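Local coordinates for Alr1585 protein (Nostoc sp., PDB 5C2I) that probably uses a bound heme to oxidise dyes and other substrates with hydrogen peroxide, as a member of the dye-decolorizing (DyP-type) peroxidase family, at residues L48-E53 / Q175-V180; F96-H101 / I148-L153. The protein carries 1 engineered substitution. All blocks are in the same frame, centred on the assembly; numbering follows the deposited sequence.

Contact 1 (L48-E53 / Q175-V180); sequences LQFKPE and QIAEIV
The carbonyl O of Gln-49 receives the N-H of Glu-178 at 2.8 Å (N-H...O angle 157°) and, more loosely, the C-H of Ala-177 CA at 3.5 Å. In return Gln-49 N donates to Glu-178 O at 3.0 Å, lying in that carbonyl's plane, which makes Gln-49 and Glu-178 an antiparallel hydrogen-bonded pair. This pair joins strands 42-50 and 177-189 in the N-terminal ferredoxin-like α+β domain of the DyP fold. The non-hydrogen-bonded pairs beside it, Leu-48 with Ile-179 and Phe-50 with Ala-177, put apolar side chains on the other face. Leu-48 and Ile-179 run side by side in the same direction, CD2 of the leucine 3.9 Å from CG1 of the isoleucine. CD1 of the Phe-50 ring meets Ala-177 CB at 3.8 Å, while Ile-176 O lies at the ring edge. Val-58 of helix 55-68 helps cover both Phe-50 and Ile-176.

Beyond the paired strands, Lys-51 N bonds to Ile-176 O at 3.0 Å, approaching from above the carbonyl plane. The lysine side chain runs back across the end of helix 159-176, extended beyond CG, and its ammonium group bonds Arg-174 O there; such a cationic group probably complements the negative end of the helix dipole. The Glu-178 side chain crosses it at about a right angle, OE2 beside Lys-51 CE; OE1 lies close to Glu-178 OE1 of the second subunit, which may raise the affinity of one carboxylate for a proton. A weak further bond joins Lys-51 NZ to Gln-175 O at 3.3 Å, whereas Glu-178 OE2 stays 4.3 Å from Lys-51 NZ, beyond salt-bridge range.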
# COMPACT_ATOMS: atom_id res chain seq x y z
N LEU A 48 -23.73 27.02 10.61
CA LEU A 48 -23.82 28.44 10.39
C LEU A 48 -24.80 29.13 11.27
O LEU A 48 -25.85 28.61 11.57
CB LEU A 48 -24.29 28.71 8.96
CG LEU A 48 -23.54 28.00 7.85
CD1 LEU A 48 -24.15 28.45 6.51
CD2 LEU A 48 -22.05 28.31 7.89
N GLN A 49 -24.43 30.34 11.68
CA GLN A 49 -25.34 31.33 12.23
C GLN A 49 -25.24 32.58 11.37
O GLN A 49 -24.15 33.23 11.27
CB GLN A 49 -24.97 31.69 13.64
CG GLN A 49 -25.93 32.64 14.34
CD GLN A 49 -25.44 32.94 15.75
OE1 GLN A 49 -24.89 33.98 16.00
NE2 GLN A 49 -25.61 32.00 16.65
N PHE A 50 -26.34 32.92 10.72
CA PHE A 50 -26.35 34.08 9.83
C PHE A 50 -26.22 35.38 10.61
O PHE A 50 -26.69 35.49 11.75
CB PHE A 50 -27.61 34.05 8.95
CG PHE A 50 -27.68 32.83 8.06
CD1 PHE A 50 -26.68 32.58 7.11
CD2 PHE A 50 -28.74 31.95 8.13
CE1 PHE A 50 -26.72 31.45 6.30
CE2 PHE A 50 -28.79 30.83 7.32
CZ PHE A 50 -27.78 30.58 6.41
N LYS A 51 -25.58 36.36 10.00
CA LYS A 51 -25.27 37.60 10.73
C LYS A 51 -26.52 38.50 10.81
O LYS A 51 -27.31 38.58 9.85
CB LYS A 51 -24.15 38.35 10.05
CG LYS A 51 -22.83 37.61 10.09
CD LYS A 51 -21.75 38.42 9.42
CE LYS A 51 -20.39 37.76 9.57
NZ LYS A 51 -19.38 38.53 8.79
N PRO A 52 -26.73 39.15 11.96
CA PRO A 52 -27.91 39.97 12.17
C PRO A 52 -28.12 41.01 11.10
O PRO A 52 -27.16 41.59 10.62
CB PRO A 52 -27.65 40.67 13.52
CG PRO A 52 -26.75 39.75 14.25
CD PRO A 52 -25.91 39.04 13.19
N GLU A 53 -29.38 41.21 10.71
CA GLU A 53 -29.79 42.28 9.81
C GLU A 53 -29.21 42.13 8.41
O GLU A 53 -29.13 43.10 7.70
CB GLU A 53 -29.36 43.66 10.36
CG GLU A 53 -29.58 43.82 11.86
CD GLU A 53 -31.00 44.15 12.21
OE1 GLU A 53 -31.50 45.19 11.69
OE2 GLU A 53 -31.60 43.41 13.05
N GLN A 175 -18.84 36.44 4.72
CA GLN A 175 -19.35 37.82 4.70
C GLN A 175 -20.71 37.91 5.36
O GLN A 175 -21.05 38.92 5.96
CB GLN A 175 -19.45 38.32 3.25
CG GLN A 175 -18.12 38.40 2.52
CD GLN A 175 -17.23 39.50 3.08
OE1 GLN A 175 -16.17 39.24 3.64
NE2 GLN A 175 -17.67 40.74 2.94
N ILE A 176 -21.48 36.83 5.25
CA ILE A 176 -22.88 36.84 5.68
C ILE A 176 -23.23 35.88 6.82
O ILE A 176 -24.37 35.84 7.28
CB ILE A 176 -23.83 36.65 4.46
CG1 ILE A 176 -23.53 35.39 3.63
CG2 ILE A 176 -23.69 37.84 3.52
CD1 ILE A 176 -24.20 34.13 4.15
N ALA A 177 -22.26 35.08 7.27
CA ALA A 177 -22.52 34.06 8.29
C ALA A 177 -21.29 33.84 9.16
O ALA A 177 -20.17 33.92 8.66
CB ALA A 177 -22.91 32.74 7.65
N GLU A 178 -21.53 33.52 10.42
CA GLU A 178 -20.51 32.98 11.29
C GLU A 178 -20.49 31.48 11.10
O GLU A 178 -21.55 30.84 11.10
CB GLU A 178 -20.84 33.26 12.76
CG GLU A 178 -20.91 34.74 13.11
CD GLU A 178 -19.58 35.44 12.96
OE1 GLU A 178 -18.54 34.77 13.09
OE2 GLU A 178 -19.56 36.66 12.68
N ILE A 179 -19.32 30.91 10.91
CA ILE A 179 -19.20 29.47 10.94
C ILE A 179 -18.96 29.12 12.40
O ILE A 179 -17.87 29.37 12.92
CB ILE A 179 -18.05 29.00 10.02
CG1 ILE A 179 -18.38 29.36 8.56
CG2 ILE A 179 -17.83 27.53 10.19
CD1 ILE A 179 -17.22 29.17 7.60
N VAL A 180 -19.97 28.59 13.07
CA VAL A 180 -19.89 28.41 14.52
C VAL A 180 -19.27 27.06 14.88
O VAL A 180 -18.83 26.86 16.01
CB VAL A 180 -21.27 28.59 15.22
CG1 VAL A 180 -21.81 30.00 14.96
CG2 VAL A 180 -22.28 27.53 14.81

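Contact 2 (F96-H101 / I148-L153); sequences FFLSRH and IHALVL
Phe-97 lies alongside Leu-151, both side chains pointing the same way, with ring atom CD2 3.8 Å from Leu-151 CD2; Leu-153 CB comes to the ring's edge. Phe-97 N to Leu-151 O at 2.8 Å and Leu-151 N to Phe-97 O at 2.9 Å identify an antiparallel hydrogen-bonded pair. On the opposite face of the sheet, Phe-96 CG stands anti to its own N (chi1 -178°), which brings the ring toward the partner strand: Val-152 CG2 meets its edge, and CZ reaches Ala-150 CB at 3.8 Å.

Ser-99 holds the N-cap position of helix 100-105; its N still bonds His-149 O at 2.9 Å, from above the carbonyl plane. Its OG, swung between N and C (chi1 70°), donates to Ile-148 O at 2.6 Å and also caps Gly-102 N. Ile-148 O accepts a second hydrogen bond, from a water 2.8 Å away that is also bonded to His-101 ND1. Opposite Leu-48, His-149 and Ala-150 form a classic beta bulge; the His-149 imidazole bonds Glu-147 through NE2 and Phe-50 N through ND1.

Strand 150-156 is flanked by 93-98 and 42-50, with helix 55-68 packed on the Phe-96 face and Phe-456 of strand 448-458 on the Phe-97 face.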
# COMPACT_ATOMS: atom_id res chain seq x y z
N PHE A 96 -27.57 21.32 1.62
CA PHE A 96 -27.81 22.48 2.47
C PHE A 96 -29.05 22.22 3.33
O PHE A 96 -30.12 21.85 2.80
CB PHE A 96 -28.02 23.73 1.62
CG PHE A 96 -28.24 24.99 2.41
CD1 PHE A 96 -27.17 25.67 2.95
CD2 PHE A 96 -29.51 25.49 2.65
CE1 PHE A 96 -27.36 26.79 3.74
CE2 PHE A 96 -29.71 26.64 3.39
CZ PHE A 96 -28.63 27.29 3.93
N PHE A 97 -28.91 22.43 4.63
CA PHE A 97 -30.00 22.20 5.60
C PHE A 97 -30.31 23.45 6.42
O PHE A 97 -29.39 24.21 6.76
CB PHE A 97 -29.64 21.07 6.55
CG PHE A 97 -29.11 19.82 5.89
CD1 PHE A 97 -29.95 18.85 5.41
CD2 PHE A 97 -27.73 19.60 5.78
CE1 PHE A 97 -29.43 17.70 4.81
CE2 PHE A 97 -27.22 18.45 5.24
CZ PHE A 97 -28.07 17.49 4.73
N LEU A 98 -31.58 23.64 6.75
CA LEU A 98 -32.03 24.73 7.63
C LEU A 98 -32.62 24.19 8.91
O LEU A 98 -33.38 23.22 8.89
CB LEU A 98 -33.09 25.62 6.94
CG LEU A 98 -32.54 26.49 5.80
CD1 LEU A 98 -33.68 27.01 4.94
CD2 LEU A 98 -31.71 27.63 6.34
N SER A 99 -32.29 24.84 10.03
CA SER A 99 -33.00 24.61 11.29
C SER A 99 -34.26 25.45 11.35
O SER A 99 -34.45 26.37 10.53
CB SER A 99 -32.10 24.99 12.49
OG SER A 99 -31.92 26.40 12.57
N ARG A 100 -35.12 25.18 12.33
CA ARG A 100 -36.25 26.07 12.55
C ARG A 100 -35.80 27.51 12.79
O ARG A 100 -36.39 28.48 12.24
CB ARG A 100 -37.16 25.60 13.68
CG ARG A 100 -38.37 26.54 13.92
CD ARG A 100 -38.11 27.59 15.00
NE ARG A 100 -37.96 26.96 16.33
CZ ARG A 100 -37.66 27.57 17.47
NH1 ARG A 100 -37.52 28.88 17.55
NH2 ARG A 100 -37.61 26.85 18.60
N HIS A 101 -34.74 27.70 13.59
CA HIS A 101 -34.23 29.05 13.84
C HIS A 101 -33.79 29.70 12.53
O HIS A 101 -33.91 30.92 12.34
CB HIS A 101 -33.10 29.07 14.90
CG HIS A 101 -33.58 29.07 16.32
ND1 HIS A 101 -33.49 27.95 17.13
CD2 HIS A 101 -34.16 30.02 17.08
CE1 HIS A 101 -33.97 28.22 18.33
NE2 HIS A 101 -34.38 29.47 18.33
N ILE A 148 -27.93 27.66 15.98
CA ILE A 148 -27.53 27.21 14.67
C ILE A 148 -28.68 27.43 13.70
O ILE A 148 -29.81 27.02 13.97
CB ILE A 148 -27.11 25.75 14.72
CG1 ILE A 148 -25.86 25.62 15.59
CG2 ILE A 148 -26.87 25.20 13.32
CD1 ILE A 148 -25.48 24.17 15.88
N HIS A 149 -28.37 28.07 12.58
CA HIS A 149 -29.36 28.34 11.54
C HIS A 149 -29.38 27.34 10.41
O HIS A 149 -30.41 27.09 9.78
CB HIS A 149 -29.15 29.75 10.97
CG HIS A 149 -29.43 30.85 11.96
ND1 HIS A 149 -28.92 32.12 11.82
CD2 HIS A 149 -30.16 30.87 13.10
CE1 HIS A 149 -29.33 32.87 12.83
NE2 HIS A 149 -30.08 32.14 13.61
N ALA A 150 -28.20 26.80 10.09
CA ALA A 150 -28.05 26.00 8.90
C ALA A 150 -26.82 25.13 8.95
O ALA A 150 -25.91 25.37 9.76
CB ALA A 150 -27.98 26.92 7.67
N LEU A 151 -26.82 24.11 8.11
CA LEU A 151 -25.69 23.23 7.95
C LEU A 151 -25.39 23.16 6.45
O LEU A 151 -26.27 22.79 5.64
CB LEU A 151 -25.99 21.86 8.52
CG LEU A 151 -25.00 20.70 8.23
CD1 LEU A 151 -23.57 20.94 8.69
CD2 LEU A 151 -25.53 19.39 8.82
N VAL A 152 -24.13 23.41 6.09
CA VAL A 152 -23.63 23.12 4.76
C VAL A 152 -22.82 21.82 4.82
O VAL A 152 -21.92 21.66 5.64
CB VAL A 152 -22.73 24.27 4.30
CG1 VAL A 152 -22.14 23.99 2.95
CG2 VAL A 152 -23.53 25.56 4.25
N LEU A 153 -23.10 20.90 3.90
CA LEU A 153 -22.37 19.63 3.83
C LEU A 153 -21.75 19.55 2.43
O LEU A 153 -22.46 19.64 1.43
CB LEU A 153 -23.33 18.46 4.08
CG LEU A 153 -22.76 17.02 4.06
CD1 LEU A 153 -23.72 16.10 4.83
CD2 LEU A 153 -22.55 16.50 2.64
O HOH W 1 -31.24 26.10 16.16

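Overall arrangement
Contacts 1 and 2 belong to one antiparallel sheet, their centres 11 Å apart. Strand 42-50 of contact 1 borders strand 150-156 of contact 2, giving the order 93-98, 150-156, 42-50, 177-189. The seam between them is bonded by Leu-48 O to His-149 N (2.8 Å) and Leu-48 N to Ala-150 O (2.9 Å), while Leu-48 CD1 packs on Val-152 CG2 at 3.7 Å. Helix 159-176 connects strand 150-156 to strand 177-189. Contact 2 is the more central, its centre about 17 Å from the centre of the chain, that of contact 1 about 27 Å; contact 1 reaches a neighbouring subunit. The heme pocket draws its residues from further along the chain and from none of these segments.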